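DocCel5: Type I dockerin repeat domain from A. cellulolyticus family 5 endoglucanase WP_010249057 S15I, I16N mutant (Acetivibrio cellulolyticus, PDB 5NRK) probably binds a type I cohesin module through its calcium-loaded dockerin repeats, anchoring the family 5 endoglucanase to the cellulosome. Local coordinates at residues N14-M19 with A53-Y58. Sequence-based numbering, arbitrary orientation.
Sequences NDFALM and AIMRMY. With CA (calcium ion), chain E.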
loop_
_atom_site.group_PDB
_atom_site.type_symbol
_atom_site.label_atom_id
_atom_site.label_comp_id
_atom_site.label_asym_id
_atom_site.label_seq_id
_atom_site.Cartn_x
_atom_site.Cartn_y
_atom_site.Cartn_z
ATOM N N ASN B 14 0.340 1.755 10.255
ATOM C CA ASN B 14 -0.513 1.642 9.085
ATOM C C ASN B 14 -0.690 2.957 8.356
ATOM O O ASN B 14 -0.841 2.974 7.141
ATOM C CB ASN B 14 -1.845 1.004 9.457
ATOM C CG ASN B 14 -1.681 -0.422 9.931
ATOM O OD1 ASN B 14 -0.686 -1.076 9.605
ATOM N ND2 ASN B 14 -2.639 -0.906 10.687
ATOM N N ASP B 15 -0.679 4.066 9.097
ATOM C CA ASP B 15 -0.687 5.373 8.441
ATOM C C ASP B 15 0.605 5.566 7.651
ATOM O O ASP B 15 0.585 6.133 6.557
ATOM C CB ASP B 15 -0.865 6.466 9.482
ATOM C CG ASP B 15 -2.177 6.348 10.219
ATOM O OD1 ASP B 15 -3.267 6.573 9.651
ATOM O OD2 ASP B 15 -2.161 5.957 11.407
ATOM N N PHE B 16 1.726 5.082 8.186
ATOM C CA PHE B 16 3.013 5.147 7.470
ATOM C C PHE B 16 2.975 4.307 6.192
ATOM O O PHE B 16 3.412 4.753 5.125
ATOM C CB PHE B 16 4.132 4.712 8.418
ATOM C CG PHE B 16 5.527 4.853 7.848
ATOM C CD1 PHE B 16 6.145 6.089 7.720
ATOM C CD2 PHE B 16 6.225 3.726 7.482
ATOM C CE1 PHE B 16 7.450 6.183 7.203
ATOM C CE2 PHE B 16 7.527 3.814 6.994
ATOM C CZ PHE B 16 8.123 5.047 6.845
ATOM N N ALA B 17 2.447 3.094 6.302
ATOM C CA ALA B 17 2.293 2.211 5.159
ATOM C C ALA B 17 1.408 2.850 4.095
ATOM O O ALA B 17 1.714 2.781 2.902
ATOM C CB ALA B 17 1.734 0.867 5.592
ATOM N N LEU B 18 0.297 3.451 4.510
ATOM C CA LEU B 18 -0.597 4.113 3.568
ATOM C C LEU B 18 0.108 5.258 2.861
ATOM O O LEU B 18 -0.029 5.435 1.647
ATOM C CB LEU B 18 -1.850 4.634 4.290
ATOM C CG LEU B 18 -2.849 3.564 4.707
ATOM C CD1 LEU B 18 -3.793 4.112 5.754
ATOM C CD2 LEU B 18 -3.619 3.042 3.505
ATOM N N MET B 19 0.828 6.076 3.614
ATOM C CA MET B 19 1.566 7.190 3.017
ATOM C C MET B 19 2.599 6.682 2.002
ATOM O O MET B 19 2.732 7.251 0.913
ATOM C CB MET B 19 2.190 8.060 4.091
ATOM C CG MET B 19 3.164 9.102 3.580
ATOM S SD MET B 19 2.261 10.498 2.939
ATOM C CE MET B 19 1.632 11.262 4.460
ATOM N N ALA B 53 8.608 11.812 5.806
ATOM C CA ALA B 53 9.702 11.931 6.740
ATOM C C ALA B 53 9.234 12.382 8.105
ATOM O O ALA B 53 9.706 11.875 9.128
ATOM C CB ALA B 53 10.735 12.919 6.205
ATOM N N ILE B 54 8.313 13.341 8.138
ATOM C CA ILE B 54 7.803 13.842 9.396
ATOM C C ILE B 54 7.048 12.742 10.145
ATOM O O ILE B 54 7.196 12.570 11.364
ATOM C CB ILE B 54 6.922 15.087 9.175
ATOM C CG1 ILE B 54 7.787 16.246 8.686
ATOM C CG2 ILE B 54 6.180 15.462 10.455
ATOM C CD1 ILE B 54 7.004 17.389 8.069
ATOM N N MET B 55 6.252 11.976 9.421
ATOM C CA MET B 55 5.559 10.852 10.027
ATOM C C MET B 55 6.553 9.834 10.602
ATOM O O MET B 55 6.343 9.300 11.699
ATOM C CB MET B 55 4.664 10.192 8.990
ATOM C CG MET B 55 3.882 9.052 9.607
ATOM S SD MET B 55 2.650 8.289 8.560
ATOM C CE MET B 55 1.465 9.552 8.127
ATOM N N ARG B 56 7.629 9.557 9.869
ATOM C CA ARG B 56 8.669 8.661 10.351
ATOM C C ARG B 56 9.260 9.193 11.656
ATOM O O ARG B 56 9.441 8.435 12.615
ATOM C CB ARG B 56 9.761 8.478 9.297
ATOM C CG ARG B 56 10.858 7.526 9.717
ATOM C CD ARG B 56 10.382 6.113 9.946
ATOM N NE ARG B 56 11.504 5.233 10.219
ATOM C CZ ARG B 56 11.401 3.938 10.497
ATOM N NH1 ARG B 56 10.213 3.346 10.546
ATOM N NH2 ARG B 56 12.495 3.235 10.739
ATOM N N MET B 57 9.586 10.479 11.718
ATOM C CA MET B 57 10.142 11.051 12.946
ATOM C C MET B 57 9.189 10.873 14.121
ATOM O O MET B 57 9.596 10.560 15.228
ATOM C CB MET B 57 10.460 12.532 12.743
ATOM C CG MET B 57 11.625 12.786 11.801
ATOM S SD MET B 57 12.074 14.537 11.720
ATOM C CE MET B 57 13.045 14.639 13.205
ATOM N N TYR B 58 7.903 11.076 13.878
ATOM C CA TYR B 58 6.904 10.871 14.929
ATOM C C TYR B 58 6.850 9.411 15.406
ATOM O O TYR B 58 6.884 9.158 16.620
ATOM C CB TYR B 58 5.541 11.337 14.422
ATOM C CG TYR B 58 4.400 11.077 15.384
ATOM C CD1 TYR B 58 4.106 11.948 16.420
ATOM C CD2 TYR B 58 3.621 9.933 15.245
ATOM C CE1 TYR B 58 3.047 11.686 17.275
ATOM C CE2 TYR B 58 2.572 9.661 16.084
ATOM C CZ TYR B 58 2.288 10.542 17.095
ATOM O OH TYR B 58 1.232 10.294 17.964
HETATM CA CA CA E . -4.674 5.835 11.483
HETATM O O HOH W 1 -4.007 3.541 11.565
#
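Met55 reaches across from helix 49-59 and lays its sulfur against the backbone of helix 13-23. Met55 SD sits 3.3 Å from Phe16 CA. Asp15 backs onto the same sulfur with its CB and its backbone carbonyl carbon, Asp15 C lying 3.5 Å from Met55 SD. The Met55 chain runs straight out to the sulfur, with chi1 -178° and chi2 174°. It then bends, and in the modelled conformers its methyl meets that of Met19. Met55 SD also makes a Met-aromatic contact at the edge of the Phe16 ring. Arg56 CB and CD pack against Phe16 CE1 and CZ, with Arg56 CB 3.9 Å from Phe16 CE1. The guanidinium plane is turned 31° from the ring. Arg56 NE hydrogen-bonds to the backbone of another protein's chain, probably cohesin, which also sets an aromatic side chain edge-to-face with Phe16. The segments run nearly antiparallel, and the axes of 14-19 and 53-58 come within 10.2 Å. Asp15 OD1 and OD2 both bind calcium, with Asp4, Asp6, Asn8, Ser10 and a water; Asn12 N also hydrogen-bonds to OD2. The contact is mainly apolar, carried by Met55, Phe16 and the aliphatic part of Arg56, so it probably depends on packing rather than on charge.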